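Long-range contacts in pesticidal crystal protein Cry2Aa (Bacillus thuringiensis serovar kurstaki, PDB 1I5P), which kills dipteran and lepidopteran larvae by binding to their midgut epithelial cells and promoting colloid-osmotic lysis: residues Ser317-Asn322 and Ser329-Ser334; Tyr211-Thr216 and Thr575-Val580; Phe300-Asn305 and Asn445-Ile450. One frame throughout, in Å; residues are numbered along the deposited sequence.

Contact 1: residues Ser317-Asn322 and Ser329-Ser334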
ATOM      1  N   SER A 317     -33.178   5.204 -12.474  1.00 34.71           N
ATOM      2  CA  SER A 317     -33.233   6.415 -13.293  1.00 36.00           C
ATOM      3  C   SER A 317     -34.666   6.926 -13.269  1.00 37.82           C
ATOM      4  O   SER A 317     -35.523   6.441 -14.005  1.00 38.15           O
ATOM      5  CB  SER A 317     -32.832   6.130 -14.740  1.00 35.49           C
ATOM      6  OG  SER A 317     -31.426   6.154 -14.900  1.00 36.74           O
ATOM      7  N   ILE A 318     -34.921   7.903 -12.411  1.00 40.03           N
ATOM      8  CA  ILE A 318     -36.249   8.481 -12.281  1.00 42.77           C
ATOM      9  C   ILE A 318     -36.258   9.939 -12.720  1.00 44.68           C
ATOM     10  O   ILE A 318     -35.427  10.736 -12.284  1.00 42.93           O
ATOM     11  CB  ILE A 318     -36.739   8.391 -10.824  1.00 41.96           C
ATOM     12  CG1 ILE A 318     -36.836   6.921 -10.414  1.00 42.37           C
ATOM     13  CG2 ILE A 318     -38.085   9.087 -10.679  1.00 42.09           C
ATOM     14  CD1 ILE A 318     -36.652   6.682  -8.932  1.00 43.12           C
ATOM     15  N   THR A 319     -37.203  10.276 -13.591  1.00 47.80           N
ATOM     16  CA  THR A 319     -37.338  11.637 -14.094  1.00 51.21           C
ATOM     17  C   THR A 319     -38.767  12.109 -13.876  1.00 53.14           C
ATOM     18  O   THR A 319     -39.568  12.108 -14.810  1.00 54.95           O
ATOM     19  CB  THR A 319     -37.042  11.711 -15.604  1.00 51.18           C
ATOM     20  OG1 THR A 319     -35.724  11.216 -15.864  1.00 53.44           O
ATOM     21  CG2 THR A 319     -37.147  13.149 -16.094  1.00 52.23           C
ATOM     22  N   PHE A 320     -39.098  12.509 -12.652  1.00 54.12           N
ATOM     23  CA  PHE A 320     -40.453  12.970 -12.376  1.00 55.38           C
ATOM     24  C   PHE A 320     -40.711  14.321 -13.035  1.00 55.63           C
ATOM     25  O   PHE A 320     -39.841  15.190 -13.051  1.00 55.20           O
ATOM     26  CB  PHE A 320     -40.696  13.072 -10.864  1.00 56.42           C
ATOM     27  CG  PHE A 320     -39.947  14.191 -10.195  1.00 58.18           C
ATOM     28  CD1 PHE A 320     -38.778  13.937  -9.488  1.00 59.12           C
ATOM     29  CD2 PHE A 320     -40.428  15.500 -10.245  1.00 59.03           C
ATOM     30  CE1 PHE A 320     -38.100  14.962  -8.835  1.00 60.15           C
ATOM     31  CE2 PHE A 320     -39.754  16.536  -9.595  1.00 61.07           C
ATOM     32  CZ  PHE A 320     -38.587  16.263  -8.887  1.00 61.45           C
ATOM     33  N   PRO A 321     -41.924  14.518 -13.576  1.00 56.19           N
ATOM     34  CA  PRO A 321     -42.266  15.781 -14.233  1.00 56.12           C
ATOM     35  C   PRO A 321     -42.250  16.920 -13.227  1.00 54.92           C
ATOM     36  O   PRO A 321     -42.586  16.716 -12.065  1.00 54.60           O
ATOM     37  CB  PRO A 321     -43.674  15.514 -14.775  1.00 56.35           C
ATOM     38  CG  PRO A 321     -43.713  14.012 -14.917  1.00 56.27           C
ATOM     39  CD  PRO A 321     -43.066  13.594 -13.630  1.00 56.02           C
ATOM     40  N   ASN A 322     -41.845  18.110 -13.660  1.00 54.68           N
ATOM     41  CA  ASN A 322     -41.823  19.262 -12.760  1.00 54.94           C
ATOM     42  C   ASN A 322     -43.215  19.873 -12.667  1.00 54.13           C
ATOM     43  O   ASN A 322     -43.831  20.206 -13.680  1.00 53.68           O
ATOM     44  CB  ASN A 322     -40.836  20.324 -13.249  1.00 55.71           C
ATOM     45  CG  ASN A 322     -39.456  20.150 -12.656  1.00 57.58           C
ATOM     46  OD1 ASN A 322     -39.185  19.165 -11.966  1.00 58.81           O
ATOM     47  ND2 ASN A 322     -38.572  21.103 -12.923  1.00 57.33           N
ATOM     48  N   SER A 329     -37.812  19.514 -16.053  1.00 47.81           N
ATOM     49  CA  SER A 329     -38.046  18.403 -15.140  1.00 45.99           C
ATOM     50  C   SER A 329     -36.852  18.139 -14.221  1.00 44.70           C
ATOM     51  O   SER A 329     -35.883  18.898 -14.209  1.00 43.93           O
ATOM     52  CB  SER A 329     -38.368  17.140 -15.941  1.00 45.91           C
ATOM     53  OG  SER A 329     -38.755  16.077 -15.091  1.00 48.36           O
ATOM     54  N   THR A 330     -36.935  17.056 -13.452  1.00 43.99           N
ATOM     55  CA  THR A 330     -35.872  16.674 -12.523  1.00 43.38           C
ATOM     56  C   THR A 330     -35.581  15.177 -12.593  1.00 41.71           C
ATOM     57  O   THR A 330     -36.465  14.347 -12.373  1.00 41.31           O
ATOM     58  CB  THR A 330     -36.244  17.046 -11.072  1.00 44.21           C
ATOM     59  OG1 THR A 330     -36.227  18.470 -10.929  1.00 47.19           O
ATOM     60  CG2 THR A 330     -35.262  16.429 -10.084  1.00 44.90           C
ATOM     61  N   THR A 331     -34.332  14.840 -12.897  1.00 38.62           N
ATOM     62  CA  THR A 331     -33.922  13.449 -13.004  1.00 37.49           C
ATOM     63  C   THR A 331     -32.846  13.105 -11.981  1.00 36.61           C
ATOM     64  O   THR A 331     -32.015  13.941 -11.625  1.00 36.22           O
ATOM     65  CB  THR A 331     -33.373  13.144 -14.405  1.00 37.04           C
ATOM     66  OG1 THR A 331     -34.351  13.500 -15.388  1.00 39.14           O
ATOM     67  CG2 THR A 331     -33.041  11.667 -14.539  1.00 36.40           C
ATOM     68  N   THR A 332     -32.868  11.862 -11.514  1.00 34.97           N
ATOM     69  CA  THR A 332     -31.899  11.393 -10.539  1.00 33.99           C
ATOM     70  C   THR A 332     -31.453   9.964 -10.849  1.00 32.01           C
ATOM     71  O   THR A 332     -32.252   9.028 -10.793  1.00 33.02           O
ATOM     72  CB  THR A 332     -32.483  11.449  -9.107  1.00 34.21           C
ATOM     73  OG1 THR A 332     -31.553  10.869  -8.183  1.00 36.81           O
ATOM     74  CG2 THR A 332     -33.794  10.691  -9.034  1.00 37.53           C
ATOM     75  N   HIS A 333     -30.178   9.817 -11.199  1.00 29.89           N
ATOM     76  CA  HIS A 333     -29.587   8.515 -11.502  1.00 26.82           C
ATOM     77  C   HIS A 333     -28.852   8.084 -10.241  1.00 24.69           C
ATOM     78  O   HIS A 333     -27.818   8.652  -9.886  1.00 22.80           O
ATOM     79  CB  HIS A 333     -28.603   8.629 -12.661  1.00 26.90           C
ATOM     80  CG  HIS A 333     -29.212   9.162 -13.918  1.00 27.86           C
ATOM     81  ND1 HIS A 333     -30.160   8.469 -14.637  1.00 27.58           N
ATOM     82  CD2 HIS A 333     -29.016  10.328 -14.578  1.00 27.39           C
ATOM     83  CE1 HIS A 333     -30.523   9.184 -15.687  1.00 27.44           C
ATOM     84  NE2 HIS A 333     -29.844  10.316 -15.674  1.00 29.86           N
ATOM     85  N   SER A 334     -29.392   7.080  -9.561  1.00 22.64           N
ATOM     86  CA  SER A 334     -28.802   6.622  -8.315  1.00 22.36           C
ATOM     87  C   SER A 334     -28.522   5.130  -8.213  1.00 22.11           C
ATOM     88  O   SER A 334     -29.088   4.319  -8.948  1.00 20.25           O
ATOM     89  CB  SER A 334     -29.721   7.012  -7.164  1.00 24.05           C
ATOM     90  OG  SER A 334     -30.993   6.403  -7.326  1.00 21.80           O
TER
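Phe-320 and Thr-330 lie side by side near the turn end of a beta hairpin, where strand 308-321 turns back into strand 329-342; both belong to the middle domain, the beta prism of this three-domain Cry toxin. The short strand segments run antiparallel, 166° between their directions and 4.7 Å apart at closest approach. The side chains of Ile-318, Phe-320, Thr-330 and Thr-332 lie on one face of the sheet, those of Ser-317, Thr-319, Thr-331 and His-333 on the other.

On the first face, the CG of Phe-320 sits between its own backbone N and carbonyl carbon (chi1 70°), which lays the ring along Thr-330. Its CZ rim comes to 3.3 Å from Thr-330 CB, and the Thr-330 carbonyl oxygen stands over one ring face, displaced toward the rim. Asn-322 reaches the same threonine at about a right angle: Thr-330 OG1 donates to Asn-322 OD1 over 3.2 Å, in the carbonyl plane and on a lone pair. The amide nitrogen of Asn-322 is held by Pro-327 O within the turn. Further down, Ile-318 and Thr-332 form a hydrogen-bonded pair, in which Thr-332 N donates to Ile-318 O (2.9 Å) and the return bond is weak.

The opposite face is polar. Thr-319 and Thr-331 cross obliquely, each with its hydroxyl beside its own backbone N, and their OG1 atoms share a hydrogen bond of 2.7 Å. Strand 389-393 flanks 329-334 with backbone bonds, and Phe-409 meets the imidazole of His-333. That ring receives Ser-317 at its edge: OG lies in the ring plane, hydrogen-bonded to His-333 ND1 at 2.7 Å.

Contact 2: residues Tyr211-Thr216 and Thr575-Val580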
ATOM      1  N   TYR A 211      23.667   1.445  12.664  1.00 18.44           N
ATOM      2  CA  TYR A 211      23.126   2.681  12.116  1.00 18.81           C
ATOM      3  C   TYR A 211      21.849   2.397  11.319  1.00 18.16           C
ATOM      4  O   TYR A 211      20.826   3.059  11.504  1.00 18.05           O
ATOM      5  CB  TYR A 211      24.153   3.354  11.199  1.00 19.11           C
ATOM      6  CG  TYR A 211      25.200   4.198  11.903  1.00 18.58           C
ATOM      7  CD1 TYR A 211      26.206   4.832  11.173  1.00 20.21           C
ATOM      8  CD2 TYR A 211      25.172   4.388  13.284  1.00 19.27           C
ATOM      9  CE1 TYR A 211      27.158   5.635  11.798  1.00 21.35           C
ATOM     10  CE2 TYR A 211      26.121   5.190  13.921  1.00 21.04           C
ATOM     11  CZ  TYR A 211      27.108   5.811  13.171  1.00 22.18           C
ATOM     12  OH  TYR A 211      28.033   6.628  13.778  1.00 21.92           O
ATOM     13  N   LEU A 212      21.912   1.409  10.432  1.00 17.33           N
ATOM     14  CA  LEU A 212      20.753   1.070   9.614  1.00 16.93           C
ATOM     15  C   LEU A 212      19.546   0.771  10.497  1.00 16.83           C
ATOM     16  O   LEU A 212      18.446   1.267  10.254  1.00 14.10           O
ATOM     17  CB  LEU A 212      21.053  -0.140   8.724  1.00 15.92           C
ATOM     18  CG  LEU A 212      19.950  -0.475   7.708  1.00 18.94           C
ATOM     19  CD1 LEU A 212      19.722   0.719   6.785  1.00 16.97           C
ATOM     20  CD2 LEU A 212      20.340  -1.707   6.895  1.00 15.00           C
ATOM     21  N   ARG A 213      19.755  -0.039  11.528  1.00 16.39           N
ATOM     22  CA  ARG A 213      18.665  -0.378  12.425  1.00 18.04           C
ATOM     23  C   ARG A 213      18.201   0.823  13.244  1.00 16.88           C
ATOM     24  O   ARG A 213      17.014   1.161  13.244  1.00 13.75           O
ATOM     25  CB  ARG A 213      19.069  -1.496  13.387  1.00 19.00           C
ATOM     26  CG  ARG A 213      17.953  -1.867  14.373  1.00 23.15           C
ATOM     27  CD  ARG A 213      18.512  -2.442  15.667  1.00 27.79           C
ATOM     28  NE  ARG A 213      17.467  -2.853  16.609  1.00 31.61           N
ATOM     29  CZ  ARG A 213      16.896  -2.062  17.517  1.00 31.18           C
ATOM     30  NH1 ARG A 213      17.254  -0.790  17.636  1.00 31.63           N
ATOM     31  NH2 ARG A 213      15.963  -2.555  18.322  1.00 30.07           N
ATOM     32  N   ASN A 214      19.132   1.466  13.944  1.00 17.17           N
ATOM     33  CA  ASN A 214      18.785   2.601  14.802  1.00 18.39           C
ATOM     34  C   ASN A 214      18.189   3.797  14.085  1.00 18.11           C
ATOM     35  O   ASN A 214      17.242   4.404  14.581  1.00 18.51           O
ATOM     36  CB  ASN A 214      20.001   3.037  15.623  1.00 18.36           C
ATOM     37  CG  ASN A 214      20.459   1.963  16.599  1.00 22.01           C
ATOM     38  OD1 ASN A 214      19.701   1.058  16.943  1.00 25.30           O
ATOM     39  ND2 ASN A 214      21.699   2.071  17.061  1.00 24.47           N
ATOM     40  N   TYR A 215      18.725   4.147  12.923  1.00 16.59           N
ATOM     41  CA  TYR A 215      18.170   5.281  12.201  1.00 15.95           C
ATOM     42  C   TYR A 215      16.832   4.914  11.563  1.00 15.54           C
ATOM     43  O   TYR A 215      15.940   5.751  11.463  1.00 14.52           O
ATOM     44  CB  TYR A 215      19.173   5.805  11.171  1.00 17.77           C
ATOM     45  CG  TYR A 215      20.278   6.623  11.816  1.00 16.87           C
ATOM     46  CD1 TYR A 215      21.564   6.110  11.964  1.00 16.07           C
ATOM     47  CD2 TYR A 215      20.015   7.896  12.332  1.00 17.77           C
ATOM     48  CE1 TYR A 215      22.566   6.841  12.610  1.00 17.29           C
ATOM     49  CE2 TYR A 215      21.004   8.635  12.980  1.00 17.19           C
ATOM     50  CZ  TYR A 215      22.278   8.102  13.115  1.00 19.81           C
ATOM     51  OH  TYR A 215      23.254   8.840  13.747  1.00 20.64           O
ATOM     52  N   THR A 216      16.679   3.659  11.153  1.00 15.59           N
ATOM     53  CA  THR A 216      15.408   3.225  10.574  1.00 15.33           C
ATOM     54  C   THR A 216      14.345   3.404  11.658  1.00 16.40           C
ATOM     55  O   THR A 216      13.229   3.851  11.394  1.00 15.23           O
ATOM     56  CB  THR A 216      15.456   1.735  10.149  1.00 15.10           C
ATOM     57  OG1 THR A 216      16.270   1.597   8.977  1.00 11.42           O
ATOM     58  CG2 THR A 216      14.057   1.212   9.860  1.00 12.64           C
ATOM     59  N   THR A 575      10.216  -5.843  24.347  1.00 24.15           N
ATOM     60  CA  THR A 575      11.469  -5.095  24.374  1.00 26.15           C
ATOM     61  C   THR A 575      12.454  -5.601  23.318  1.00 26.19           C
ATOM     62  O   THR A 575      13.338  -4.862  22.886  1.00 27.59           O
ATOM     63  CB  THR A 575      12.131  -5.161  25.771  1.00 26.03           C
ATOM     64  OG1 THR A 575      12.220  -6.523  26.204  1.00 27.79           O
ATOM     65  CG2 THR A 575      11.313  -4.369  26.778  1.00 28.86           C
ATOM     66  N   ASN A 576      12.299  -6.859  22.914  1.00 25.18           N
ATOM     67  CA  ASN A 576      13.152  -7.457  21.892  1.00 24.89           C
ATOM     68  C   ASN A 576      12.491  -7.247  20.533  1.00 22.62           C
ATOM     69  O   ASN A 576      11.794  -8.126  20.021  1.00 22.38           O
ATOM     70  CB  ASN A 576      13.337  -8.953  22.158  1.00 28.02           C
ATOM     71  CG  ASN A 576      14.320  -9.230  23.276  1.00 33.36           C
ATOM     72  OD1 ASN A 576      14.152 -10.180  24.042  1.00 36.00           O
ATOM     73  ND2 ASN A 576      15.363  -8.411  23.366  1.00 34.62           N
ATOM     74  N   ASN A 577      12.717  -6.065  19.965  1.00 18.63           N
ATOM     75  CA  ASN A 577      12.141  -5.690  18.685  1.00 18.36           C
ATOM     76  C   ASN A 577      13.134  -4.832  17.902  1.00 18.97           C
ATOM     77  O   ASN A 577      14.223  -4.526  18.387  1.00 14.48           O
ATOM     78  CB  ASN A 577      10.846  -4.909  18.923  1.00 17.97           C
ATOM     79  CG  ASN A 577      11.042  -3.732  19.864  1.00 18.79           C
ATOM     80  OD1 ASN A 577      11.837  -2.832  19.590  1.00 17.13           O
ATOM     81  ND2 ASN A 577      10.322  -3.736  20.986  1.00 17.90           N
ATOM     82  N   ASP A 578      12.754  -4.449  16.689  1.00 17.97           N
ATOM     83  CA  ASP A 578      13.615  -3.628  15.852  1.00 17.14           C
ATOM     84  C   ASP A 578      13.516  -2.161  16.243  1.00 18.67           C
ATOM     85  O   ASP A 578      14.190  -1.304  15.670  1.00 17.47           O
ATOM     86  CB  ASP A 578      13.244  -3.820  14.382  1.00 16.67           C
ATOM     87  CG  ASP A 578      13.939  -5.018  13.761  1.00 17.04           C
ATOM     88  OD1 ASP A 578      14.079  -6.051  14.449  1.00 15.22           O
ATOM     89  OD2 ASP A 578      14.340  -4.925  12.585  1.00 15.39           O
ATOM     90  N   GLY A 579      12.671  -1.879  17.228  1.00 19.30           N
ATOM     91  CA  GLY A 579      12.518  -0.515  17.701  1.00 18.62           C
ATOM     92  C   GLY A 579      11.425   0.314  17.052  1.00 17.62           C
ATOM     93  O   GLY A 579      11.132   1.407  17.521  1.00 16.64           O
ATOM     94  N   VAL A 580      10.818  -0.193  15.983  1.00 16.90           N
ATOM     95  CA  VAL A 580       9.760   0.540  15.298  1.00 17.20           C
ATOM     96  C   VAL A 580       8.394   0.312  15.939  1.00 19.15           C
ATOM     97  O   VAL A 580       7.942  -0.830  16.060  1.00 20.54           O
ATOM     98  CB  VAL A 580       9.657   0.117  13.814  1.00 18.43           C
ATOM     99  CG1 VAL A 580       8.490   0.835  13.147  1.00 16.11           C
ATOM    100  CG2 VAL A 580      10.958   0.419  13.094  1.00 14.29           C
TER
HETATM  101  O   HOH W   1      14.784  -0.503  12.975  1.00 10.80           O
HETATM  102  O   HOH W   2      13.971  -1.683  20.764  1.00 25.98           O
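The guanidinium of Arg-213 has the carbonyl oxygen of Asp-578 over the centre of one face, 3.3 Å above its plane, and three partners around its rim. Asn-577 O lies at the edge and takes a bent hydrogen bond from Arg-213 NH2 (2.6 Å, 139° at the hydrogen). A water at the same edge accepts a long bond from NH2 and donates to Asn-577 OD1. On the helix side Arg-213 NH1 donates to Asn-214 OD1 at 3.1 Å, again close to the guanidinium plane. This bond and the one to Asn-577 O together fix the rotation of the group.

With CG anti to the backbone N (chi1 179°) and the chain extended as far as NE, the arginine reaches well out from its helix to the loop. A second water spans the remaining gap, donating to both Arg-213 O and Asp-578 O. The Asp-578 carboxylate forms a salt bridge with Lys-263.

This is an interdomain contact: helix 202-232 of the N-terminal helical bundle meets the loop joining strands 564-571 and 581-582 of the C-terminal beta sandwich. Helix 170-193 packs against Leu-212 and Thr-216, while Phe-587 of strand 585-597 supports Asp-578 and Val-580 from the sandwich side.

Contact 3: residues Phe300-Asn305 and Asn445-Ile450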
ATOM      1  N   PHE A 300     -13.573  -1.849   4.304  1.00 14.19           N
ATOM      2  CA  PHE A 300     -12.982  -1.771   2.974  1.00 13.04           C
ATOM      3  C   PHE A 300     -12.099  -2.966   2.623  1.00 12.13           C
ATOM      4  O   PHE A 300     -11.834  -3.211   1.447  1.00 10.08           O
ATOM      5  CB  PHE A 300     -12.184  -0.469   2.832  1.00 11.60           C
ATOM      6  CG  PHE A 300     -13.019   0.782   2.992  1.00 14.27           C
ATOM      7  CD1 PHE A 300     -12.410   2.009   3.239  1.00 13.36           C
ATOM      8  CD2 PHE A 300     -14.412   0.734   2.895  1.00 15.07           C
ATOM      9  CE1 PHE A 300     -13.164   3.171   3.384  1.00 11.79           C
ATOM     10  CE2 PHE A 300     -15.176   1.893   3.041  1.00 14.26           C
ATOM     11  CZ  PHE A 300     -14.546   3.114   3.287  1.00 11.92           C
ATOM     12  N   GLN A 301     -11.651  -3.714   3.629  1.00 11.11           N
ATOM     13  CA  GLN A 301     -10.800  -4.873   3.365  1.00 13.72           C
ATOM     14  C   GLN A 301     -11.515  -6.211   3.536  1.00 14.00           C
ATOM     15  O   GLN A 301     -10.873  -7.256   3.636  1.00 13.01           O
ATOM     16  CB  GLN A 301      -9.558  -4.825   4.253  1.00 11.62           C
ATOM     17  CG  GLN A 301      -8.617  -3.692   3.879  1.00 14.09           C
ATOM     18  CD  GLN A 301      -7.383  -3.670   4.733  1.00 15.48           C
ATOM     19  OE1 GLN A 301      -6.421  -4.393   4.469  1.00 14.98           O
ATOM     20  NE2 GLN A 301      -7.399  -2.843   5.776  1.00 15.05           N
ATOM     21  N   VAL A 302     -12.842  -6.179   3.577  1.00 14.52           N
ATOM     22  CA  VAL A 302     -13.607  -7.409   3.715  1.00 14.15           C
ATOM     23  C   VAL A 302     -13.387  -8.251   2.464  1.00 13.39           C
ATOM     24  O   VAL A 302     -13.540  -7.765   1.345  1.00 14.43           O
ATOM     25  CB  VAL A 302     -15.118  -7.120   3.885  1.00 14.18           C
ATOM     26  CG1 VAL A 302     -15.941  -8.374   3.555  1.00 15.32           C
ATOM     27  CG2 VAL A 302     -15.395  -6.674   5.309  1.00 13.50           C
ATOM     28  N   ASN A 303     -13.025  -9.513   2.668  1.00 13.08           N
ATOM     29  CA  ASN A 303     -12.776 -10.446   1.575  1.00 12.61           C
ATOM     30  C   ASN A 303     -11.567 -10.034   0.740  1.00 13.79           C
ATOM     31  O   ASN A 303     -11.527 -10.298  -0.457  1.00 12.30           O
ATOM     32  CB  ASN A 303     -14.008 -10.554   0.666  1.00 11.79           C
ATOM     33  CG  ASN A 303     -15.172 -11.290   1.324  1.00 12.36           C
ATOM     34  OD1 ASN A 303     -14.989 -12.011   2.301  1.00 11.36           O
ATOM     35  ND2 ASN A 303     -16.370 -11.129   0.767  1.00 10.90           N
ATOM     36  N   SER A 304     -10.588  -9.386   1.365  1.00 14.09           N
ATOM     37  CA  SER A 304      -9.386  -8.954   0.651  1.00 15.99           C
ATOM     38  C   SER A 304      -8.553 -10.132   0.167  1.00 15.85           C
ATOM     39  O   SER A 304      -7.737  -9.983  -0.739  1.00 15.42           O
ATOM     40  CB  SER A 304      -8.506  -8.078   1.548  1.00 16.27           C
ATOM     41  OG  SER A 304      -8.877  -6.712   1.460  1.00 19.51           O
ATOM     42  N   ASN A 305      -8.752 -11.297   0.777  1.00 14.96           N
ATOM     43  CA  ASN A 305      -7.995 -12.481   0.398  1.00 13.63           C
ATOM     44  C   ASN A 305      -8.629 -13.222  -0.779  1.00 13.94           C
ATOM     45  O   ASN A 305      -8.067 -14.189  -1.293  1.00 11.10           O
ATOM     46  CB  ASN A 305      -7.841 -13.415   1.600  1.00 14.79           C
ATOM     47  CG  ASN A 305      -9.170 -13.879   2.158  1.00 16.47           C
ATOM     48  OD1 ASN A 305     -10.107 -13.099   2.298  1.00 13.26           O
ATOM     49  ND2 ASN A 305      -9.251 -15.163   2.495  1.00 13.65           N
ATOM     50  N   ASN A 445     -13.021 -10.725   7.298  1.00 16.83           N
ATOM     51  CA  ASN A 445     -14.062 -11.180   6.385  1.00 18.22           C
ATOM     52  C   ASN A 445     -15.456 -11.248   6.989  1.00 19.00           C
ATOM     53  O   ASN A 445     -16.261 -12.094   6.606  1.00 17.13           O
ATOM     54  CB  ASN A 445     -13.700 -12.552   5.801  1.00 17.43           C
ATOM     55  CG  ASN A 445     -12.578 -12.474   4.787  1.00 17.52           C
ATOM     56  OD1 ASN A 445     -12.144 -13.491   4.241  1.00 18.67           O
ATOM     57  ND2 ASN A 445     -12.104 -11.262   4.526  1.00 12.50           N
ATOM     58  N   GLN A 446     -15.749 -10.365   7.932  1.00 19.85           N
ATOM     59  CA  GLN A 446     -17.075 -10.366   8.518  1.00 19.57           C
ATOM     60  C   GLN A 446     -18.070  -9.868   7.493  1.00 21.54           C
ATOM     61  O   GLN A 446     -17.834  -8.863   6.824  1.00 21.53           O
ATOM     62  CB  GLN A 446     -17.138  -9.466   9.751  1.00 20.64           C
ATOM     63  CG  GLN A 446     -18.565  -9.155  10.197  1.00 21.47           C
ATOM     64  CD  GLN A 446     -18.637  -8.638  11.615  1.00 21.09           C
ATOM     65  OE1 GLN A 446     -17.739  -7.933  12.081  1.00 20.49           O
ATOM     66  NE2 GLN A 446     -19.718  -8.971  12.309  1.00 21.60           N
ATOM     67  N   ILE A 447     -19.179 -10.583   7.364  1.00 21.42           N
ATOM     68  CA  ILE A 447     -20.215 -10.190   6.430  1.00 22.72           C
ATOM     69  C   ILE A 447     -21.322  -9.513   7.226  1.00 23.47           C
ATOM     70  O   ILE A 447     -22.104 -10.171   7.908  1.00 21.92           O
ATOM     71  CB  ILE A 447     -20.788 -11.405   5.678  1.00 24.66           C
ATOM     72  CG1 ILE A 447     -19.670 -12.108   4.900  1.00 25.84           C
ATOM     73  CG2 ILE A 447     -21.897 -10.958   4.740  1.00 22.42           C
ATOM     74  CD1 ILE A 447     -18.981 -11.230   3.857  1.00 25.22           C
ATOM     75  N   ARG A 448     -21.365  -8.188   7.154  1.00 24.91           N
ATOM     76  CA  ARG A 448     -22.380  -7.421   7.866  1.00 27.97           C
ATOM     77  C   ARG A 448     -22.982  -6.408   6.899  1.00 29.53           C
ATOM     78  O   ARG A 448     -22.261  -5.800   6.103  1.00 29.63           O
ATOM     79  CB  ARG A 448     -21.757  -6.684   9.060  1.00 27.77           C
ATOM     80  CG  ARG A 448     -22.762  -6.264  10.126  1.00 29.44           C
ATOM     81  CD  ARG A 448     -22.291  -5.041  10.921  1.00 30.06           C
ATOM     82  NE  ARG A 448     -21.090  -5.278  11.725  1.00 28.70           N
ATOM     83  CZ  ARG A 448     -20.394  -4.312  12.323  1.00 28.92           C
ATOM     84  NH1 ARG A 448     -20.779  -3.048  12.202  1.00 28.25           N
ATOM     85  NH2 ARG A 448     -19.317  -4.601  13.040  1.00 29.35           N
ATOM     86  N   ASN A 449     -24.296  -6.229   6.952  1.00 30.62           N
ATOM     87  CA  ASN A 449     -24.951  -5.269   6.069  1.00 31.73           C
ATOM     88  C   ASN A 449     -24.840  -3.858   6.638  1.00 31.99           C
ATOM     89  O   ASN A 449     -25.283  -3.593   7.752  1.00 32.79           O
ATOM     90  CB  ASN A 449     -26.424  -5.636   5.883  1.00 30.80           C
ATOM     91  CG  ASN A 449     -26.610  -6.990   5.231  1.00 31.83           C
ATOM     92  OD1 ASN A 449     -25.796  -7.416   4.409  1.00 29.32           O
ATOM     93  ND2 ASN A 449     -27.700  -7.667   5.581  1.00 31.22           N
ATOM     94  N   ILE A 450     -24.235  -2.960   5.866  1.00 31.66           N
ATOM     95  CA  ILE A 450     -24.066  -1.575   6.296  1.00 30.30           C
ATOM     96  C   ILE A 450     -25.101  -0.707   5.588  1.00 31.25           C
ATOM     97  O   ILE A 450     -24.903  -0.288   4.446  1.00 29.36           O
ATOM     98  CB  ILE A 450     -22.646  -1.059   5.967  1.00 29.25           C
ATOM     99  CG1 ILE A 450     -21.600  -2.036   6.509  1.00 26.68           C
ATOM    100  CG2 ILE A 450     -22.436   0.321   6.572  1.00 26.97           C
ATOM    101  CD1 ILE A 450     -21.723  -2.318   7.999  1.00 22.28           C
TER
HETATM  102  O   HOH W   3     -11.573  -8.587   6.382  1.00 12.36           O
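Apolar packing joins Val-302 to Ile-447, whose side chains cross at about a right angle. Val-302 CG1 and Ile-447 CD1 stand 4.2 Å apart. The other valine branch, CG2, rests 3.6 Å from the backbone oxygen of Gln-446. Ile-447 puts CG1 beside its own backbone N, and from there CD1 turns back to lie 4.0 Å from Asn-303 ND2 as well, so one methyl touches both residues at the tip of the opposing turn.

That turn, Gln-301 to Ser-304, is a type II beta turn closed by a backbone bond from Ser-304 N to Gln-301 O at 3.1 Å. Asn-303 occupies its third position with a positive phi of 65°. The turn follows helix 293-300 and leads into strand 308-321 of the beta-prism domain, while 445-450 belongs to the long connection between helix 435-438 and strand 462-469 of the same domain.

Asparagine amides make up the second kind of contact. The side chain of Asn-445 extends between those of Asn-303 and Asn-305, crossing each at a slant; its amide plane is turned 76° from that of Asn-303 but only 30° from that of Asn-305. The amide nitrogens of the two turn-side residues have partners outside the pair, weakly Ser-347 O for Asn-303 and Ala-501 O for Asn-305.

Water provides the third link. One molecule accepts from Asn-445 N at 2.7 Å and donates to Gln-301 O at 3.1 Å, bringing the backbone of the connection to the carbonyl that also closes the turn.

Contacts 1 and 3 share the middle domain, and strand 308-321 ties them together: the turn at 300-305 leads into it and 317-322 lies toward its far end. Their centres are 33 Å apart, contact 3 lying deep in the chain and contact 1 out at the hairpin end, about 40 Å from the chain's centre. Contact 2 instead joins the N-terminal helical bundle to the C-terminal sandwich, 34 Å from contact 3 and 60 Å from contact 1, between centres. In sequence the pairs enclose one another: contact 2 spans contact 3, which spans contact 1. Thus the first and third domains meet directly, although the whole middle domain separates them along the chain.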